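Local coordinates for protein Dhd127_a (Synthetic construct, PDB 6DLM) that pairs as a helical hairpin with a designed partner chain to form a computationally designed coiled-coil heterodimer, at residues Q16-V19 with R20-R24; G39-E43 with E44-R48. All coordinates share one frame; numbering follows the deposited sequence.

Overall arrangement
Starting at the N terminus, the chain runs up helix 3-37, turns through a short loop and returns along helix 44-73, a two-helix hairpin that pairs with the chain of Dhd127_b. Contact 1, residues 16-24, lies near the middle of the first helix and closes nothing longer than helical turns; its inner leucines meet the returning helix and the partner chain. Contact 2, residues 39-48, comes at the bend, where the loop passes into the first turn of helix 44-73. The two neither nest nor cross: contact 1 is complete before contact 2 begins, and their centres lie about 22 Å apart.

Contact 1: Q16-V19 with R20-R24; sequences QHLV and RLLER
The guanidinium of Arg-20 lies flat against the previous turn of its own helix, one face resting on Gln-16 O and His-17 CA, the latter 3.3 Å from NH2. A water sits in plane at its edge, accepting from NH1 at 2.8 Å and donating to Gln-16 OE1, so that arginine and glutamine share it across one turn. Arg-20 can fold back because its chain bends at the third torsion (chi3 -63°); a long, flexible, charged residue suits this outward face. The His-17 ring has Arg-20 NH2 near its plane at one edge and Leu-21 over one face, where CG stands 4.3 Å from the ring centroid, 26° off the normal, a CH-pi contact. Beneath the side chains run the i to i+4 bonds of an alpha-helix, among them Glu-23 N to Val-19 O at 2.9 Å. Glu-23 reaches back along that turn, its CD 3.8 Å from Val-19 CG1, and its OE2 forms a salt bridge to Arg-61 of the chain of Dhd127_b. Leu-18 and Leu-22, branched and apolar, which suits their buried positions, meet at CG and CD1, 4.2 Å apart. Both pack on Leu-56 of helix 44-73 and on Ile-22 of the chain of Dhd127_b, while Val-19 touches Ser-64 of that chain, placing this stretch of helix 3-37 between its hairpin partner and the other half of the heterodimer.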
loop_
_atom_site.group_PDB
_atom_site.type_symbol
_atom_site.label_atom_id
_atom_site.label_comp_id
_atom_site.label_asym_id
_atom_site.label_seq_id
_atom_site.Cartn_x
_atom_site.Cartn_y
_atom_site.Cartn_z
ATOM N N GLN A 16 -8.936 -2.239 2.200
ATOM C CA GLN A 16 -9.413 -1.197 1.294
ATOM C C GLN A 16 -8.798 0.169 1.641
ATOM O O GLN A 16 -8.389 0.895 0.760
ATOM C CB GLN A 16 -10.935 -1.114 1.313
ATOM C CG GLN A 16 -11.602 -2.379 0.822
ATOM C CD GLN A 16 -13.086 -2.198 0.598
ATOM O OE1 GLN A 16 -13.794 -1.717 1.465
ATOM N NE2 GLN A 16 -13.557 -2.595 -0.570
ATOM N N HIS A 17 -8.711 0.477 2.922
ATOM C CA HIS A 17 -8.100 1.726 3.345
ATOM C C HIS A 17 -6.627 1.786 2.900
ATOM O O HIS A 17 -6.180 2.788 2.380
ATOM C CB HIS A 17 -8.192 1.837 4.863
ATOM C CG HIS A 17 -7.352 2.926 5.444
ATOM N ND1 HIS A 17 -6.194 2.677 6.143
ATOM C CD2 HIS A 17 -7.502 4.269 5.432
ATOM C CE1 HIS A 17 -5.666 3.818 6.538
ATOM N NE2 HIS A 17 -6.438 4.800 6.118
ATOM N N LEU A 18 -5.912 0.688 3.069
ATOM C CA LEU A 18 -4.519 0.631 2.662
ATOM C C LEU A 18 -4.375 0.858 1.144
ATOM O O LEU A 18 -3.494 1.576 0.713
ATOM C CB LEU A 18 -3.945 -0.716 3.070
ATOM C CG LEU A 18 -2.495 -1.066 2.792
ATOM C CD1 LEU A 18 -1.529 -0.034 3.345
ATOM C CD2 LEU A 18 -2.230 -2.430 3.401
ATOM N N VAL A 19 -5.236 0.249 0.347
ATOM C CA VAL A 19 -5.171 0.460 -1.094
ATOM C C VAL A 19 -5.467 1.911 -1.495
ATOM O O VAL A 19 -4.785 2.459 -2.333
ATOM C CB VAL A 19 -6.107 -0.489 -1.854
ATOM C CG1 VAL A 19 -6.092 -0.178 -3.336
ATOM C CG2 VAL A 19 -5.693 -1.924 -1.617
ATOM N N ARG A 20 -6.479 2.532 -0.896
ATOM C CA ARG A 20 -6.771 3.920 -1.229
ATOM C C ARG A 20 -5.590 4.855 -0.935
ATOM O O ARG A 20 -5.267 5.697 -1.749
ATOM C CB ARG A 20 -8.012 4.430 -0.494
ATOM C CG ARG A 20 -9.301 3.739 -0.898
ATOM C CD ARG A 20 -10.513 4.382 -0.228
ATOM N NE ARG A 20 -10.477 4.273 1.224
ATOM C CZ ARG A 20 -11.090 3.328 1.924
ATOM N NH1 ARG A 20 -11.793 2.391 1.311
ATOM N NH2 ARG A 20 -10.996 3.311 3.237
ATOM N N LEU A 21 -4.942 4.638 0.208
ATOM C CA LEU A 21 -3.781 5.424 0.608
ATOM C C LEU A 21 -2.620 5.244 -0.358
ATOM O O LEU A 21 -1.953 6.189 -0.724
ATOM C CB LEU A 21 -3.298 4.978 1.978
ATOM C CG LEU A 21 -3.925 5.571 3.221
ATOM C CD1 LEU A 21 -2.950 5.378 4.370
ATOM C CD2 LEU A 21 -4.216 7.049 3.028
ATOM N N LEU A 22 -2.386 4.003 -0.752
ATOM C CA LEU A 22 -1.315 3.694 -1.694
ATOM C C LEU A 22 -1.607 4.395 -3.019
ATOM O O LEU A 22 -0.724 5.010 -3.591
ATOM C CB LEU A 22 -1.193 2.202 -1.959
ATOM C CG LEU A 22 -0.681 1.364 -0.796
ATOM C CD1 LEU A 22 -1.034 -0.093 -1.005
ATOM C CD2 LEU A 22 0.820 1.533 -0.651
ATOM N N GLU A 23 -2.846 4.319 -3.480
ATOM C CA GLU A 23 -3.214 4.996 -4.721
ATOM C C GLU A 23 -2.997 6.514 -4.578
ATOM O O GLU A 23 -2.538 7.145 -5.516
ATOM C CB GLU A 23 -4.654 4.666 -5.131
ATOM C CG GLU A 23 -4.864 3.196 -5.444
ATOM C CD GLU A 23 -6.328 2.816 -5.642
ATOM O OE1 GLU A 23 -6.608 2.022 -6.548
ATOM O OE2 GLU A 23 -7.189 3.302 -4.893
ATOM N N ARG A 24 -3.315 7.062 -3.415
ATOM C CA ARG A 24 -3.084 8.473 -3.160
ATOM C C ARG A 24 -1.590 8.813 -3.204
ATOM O O ARG A 24 -1.200 9.791 -3.813
ATOM C CB ARG A 24 -3.649 8.856 -1.799
ATOM C CG ARG A 24 -3.426 10.298 -1.418
ATOM C CD ARG A 24 -4.151 10.610 -0.121
ATOM N NE ARG A 24 -3.472 11.633 0.650
ATOM C CZ ARG A 24 -3.610 11.782 1.958
ATOM N NH1 ARG A 24 -4.405 10.971 2.638
ATOM N NH2 ARG A 24 -2.959 12.743 2.584
HETATM O O HOH W 1 -13.644 0.777 2.690
#

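Contact 2: G39-E43 with E44-R48; sequences GEVDE and EELKR
Reciprocal bonds of the capping-box kind between Asp-42 and Glu-45 start helix 44-73, around Glu-43 at the N-cap position, right before the helix. Just upstream, Gly-39, with its positive phi, is the C-prime residue of the Schellman motif ending helix 3-37. Asp-42 OD1 accepts from Glu-45 N at 3.1 Å, nearly in line with the C-O bond. Glu-45 returns the bond: its OE1 takes Asp-42 N on the syn side at 2.5 Å, unusually short, so the exact length is doubtful. The first torsion of Glu-45 sets CG between backbone N and carbonyl carbon (chi1 71°), and a bend at chi2 curls the carboxylate back over the turn, where OE2 also accepts from Leu-46 N at 3.1 Å. The like-charged Asp-42 OD1 and Glu-45 OE1 lie close, at a doubtful 2.8 Å; the N-H groups and helix start would probably offset part of their repulsion. Water 2 donates to Glu-45 OE1 at 2.6 Å, and water 3 links Asp-42 OD2 to Arg-48 NH2. Replacing Glu-45 by an alanine would probably leave Asp-42 N and Leu-46 N without their carboxylate acceptor and the start of the helix less firmly fixed to the loop. Apolar Val-41 turns CG1 to Leu-46 CD1, 3.9 Å away. Val-41 also packs on Val-35 and Glu-45 on Val-32, both of helix 3-37, while Glu-43 forms a salt bridge to Arg-39 of the chain of Dhd127_b, and Val-41 and Leu-46 pack on that same arginine.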
loop_
_atom_site.group_PDB
_atom_site.type_symbol
_atom_site.label_atom_id
_atom_site.label_comp_id
_atom_site.label_asym_id
_atom_site.label_seq_id
_atom_site.Cartn_x
_atom_site.Cartn_y
_atom_site.Cartn_z
ATOM N N GLY A 39 11.379 23.374 -10.971
ATOM C CA GLY A 39 12.180 23.979 -9.922
ATOM C C GLY A 39 11.447 24.752 -8.829
ATOM O O GLY A 39 11.967 25.756 -8.346
ATOM N N GLU A 40 10.272 24.275 -8.432
ATOM C CA GLU A 40 9.475 24.911 -7.376
ATOM C C GLU A 40 9.306 24.106 -6.058
ATOM O O GLU A 40 8.325 24.313 -5.359
ATOM C CB GLU A 40 8.092 25.301 -7.916
ATOM C CG GLU A 40 8.072 26.510 -8.832
ATOM C CD GLU A 40 6.720 26.715 -9.484
ATOM O OE1 GLU A 40 5.807 25.905 -9.236
ATOM O OE2 GLU A 40 6.565 27.683 -10.250
ATOM N N VAL A 41 10.191 23.172 -5.770
ATOM C CA VAL A 41 10.006 22.403 -4.569
ATOM C C VAL A 41 10.072 23.336 -3.370
ATOM O O VAL A 41 10.948 24.188 -3.272
ATOM C CB VAL A 41 11.067 21.303 -4.445
ATOM C CG1 VAL A 41 11.142 20.812 -3.016
ATOM C CG2 VAL A 41 10.768 20.167 -5.408
ATOM N N ASP A 42 9.108 23.192 -2.478
ATOM C CA ASP A 42 9.077 23.993 -1.264
ATOM C C ASP A 42 9.314 23.286 0.079
ATOM O O ASP A 42 9.002 23.927 1.079
ATOM C CB ASP A 42 7.736 24.740 -1.173
ATOM C CG ASP A 42 6.541 23.815 -0.894
ATOM O OD1 ASP A 42 6.716 22.713 -0.341
ATOM O OD2 ASP A 42 5.406 24.210 -1.220
ATOM N N GLU A 43 9.729 22.014 0.082
ATOM C CA GLU A 43 9.939 21.211 1.302
ATOM C C GLU A 43 8.649 20.563 1.882
ATOM O O GLU A 43 8.667 19.403 2.266
ATOM C CB GLU A 43 10.656 22.013 2.384
ATOM C CG GLU A 43 11.910 22.727 1.913
ATOM C CD GLU A 43 12.884 21.817 1.194
ATOM O OE1 GLU A 43 13.152 20.708 1.699
ATOM O OE2 GLU A 43 13.389 22.218 0.129
ATOM N N GLU A 44 7.566 21.319 2.014
ATOM C CA GLU A 44 6.290 20.819 2.478
ATOM C C GLU A 44 5.761 19.696 1.570
ATOM O O GLU A 44 5.163 18.763 2.080
ATOM C CB GLU A 44 5.285 21.973 2.560
ATOM C CG GLU A 44 3.923 21.619 3.136
ATOM C CD GLU A 44 3.959 21.263 4.610
ATOM O OE1 GLU A 44 5.003 21.481 5.264
ATOM O OE2 GLU A 44 2.933 20.758 5.111
ATOM N N GLU A 45 5.935 19.775 0.251
ATOM C CA GLU A 45 5.443 18.671 -0.569
ATOM C C GLU A 45 6.176 17.377 -0.193
ATOM O O GLU A 45 5.567 16.332 -0.142
ATOM C CB GLU A 45 5.553 18.955 -2.061
ATOM C CG GLU A 45 6.965 18.950 -2.590
ATOM C CD GLU A 45 7.752 20.150 -2.131
ATOM O OE1 GLU A 45 7.473 21.263 -2.627
ATOM O OE2 GLU A 45 8.640 19.981 -1.278
ATOM N N LEU A 46 7.485 17.451 0.045
ATOM C CA LEU A 46 8.258 16.297 0.463
ATOM C C LEU A 46 7.783 15.802 1.819
ATOM O O LEU A 46 7.696 14.604 2.042
ATOM C CB LEU A 46 9.736 16.668 0.525
ATOM C CG LEU A 46 10.273 17.107 -0.831
ATOM C CD1 LEU A 46 11.635 17.762 -0.709
ATOM C CD2 LEU A 46 10.315 15.925 -1.775
ATOM N N LYS A 47 7.490 16.728 2.727
ATOM C CA LYS A 47 6.990 16.352 4.043
ATOM C C LYS A 47 5.664 15.592 3.922
ATOM O O LYS A 47 5.456 14.622 4.635
ATOM C CB LYS A 47 6.777 17.582 4.929
ATOM C CG LYS A 47 6.525 17.240 6.393
ATOM C CD LYS A 47 5.352 18.018 6.982
ATOM C CE LYS A 47 4.958 17.483 8.357
ATOM N NZ LYS A 47 3.493 17.555 8.609
ATOM N N ARG A 48 4.796 16.032 3.025
ATOM C CA ARG A 48 3.527 15.348 2.833
ATOM C C ARG A 48 3.757 13.907 2.365
ATOM O O ARG A 48 3.086 13.010 2.833
ATOM C CB ARG A 48 2.640 16.102 1.849
ATOM C CG ARG A 48 2.063 17.382 2.429
ATOM C CD ARG A 48 0.926 17.928 1.587
ATOM N NE ARG A 48 1.370 18.369 0.274
ATOM C CZ ARG A 48 1.703 19.620 -0.014
ATOM N NH1 ARG A 48 1.635 20.556 0.914
ATOM N NH2 ARG A 48 2.096 19.933 -1.233
HETATM O O HOH W 2 5.177 21.738 -3.681
HETATM O O HOH W 3 3.154 22.644 -1.947
#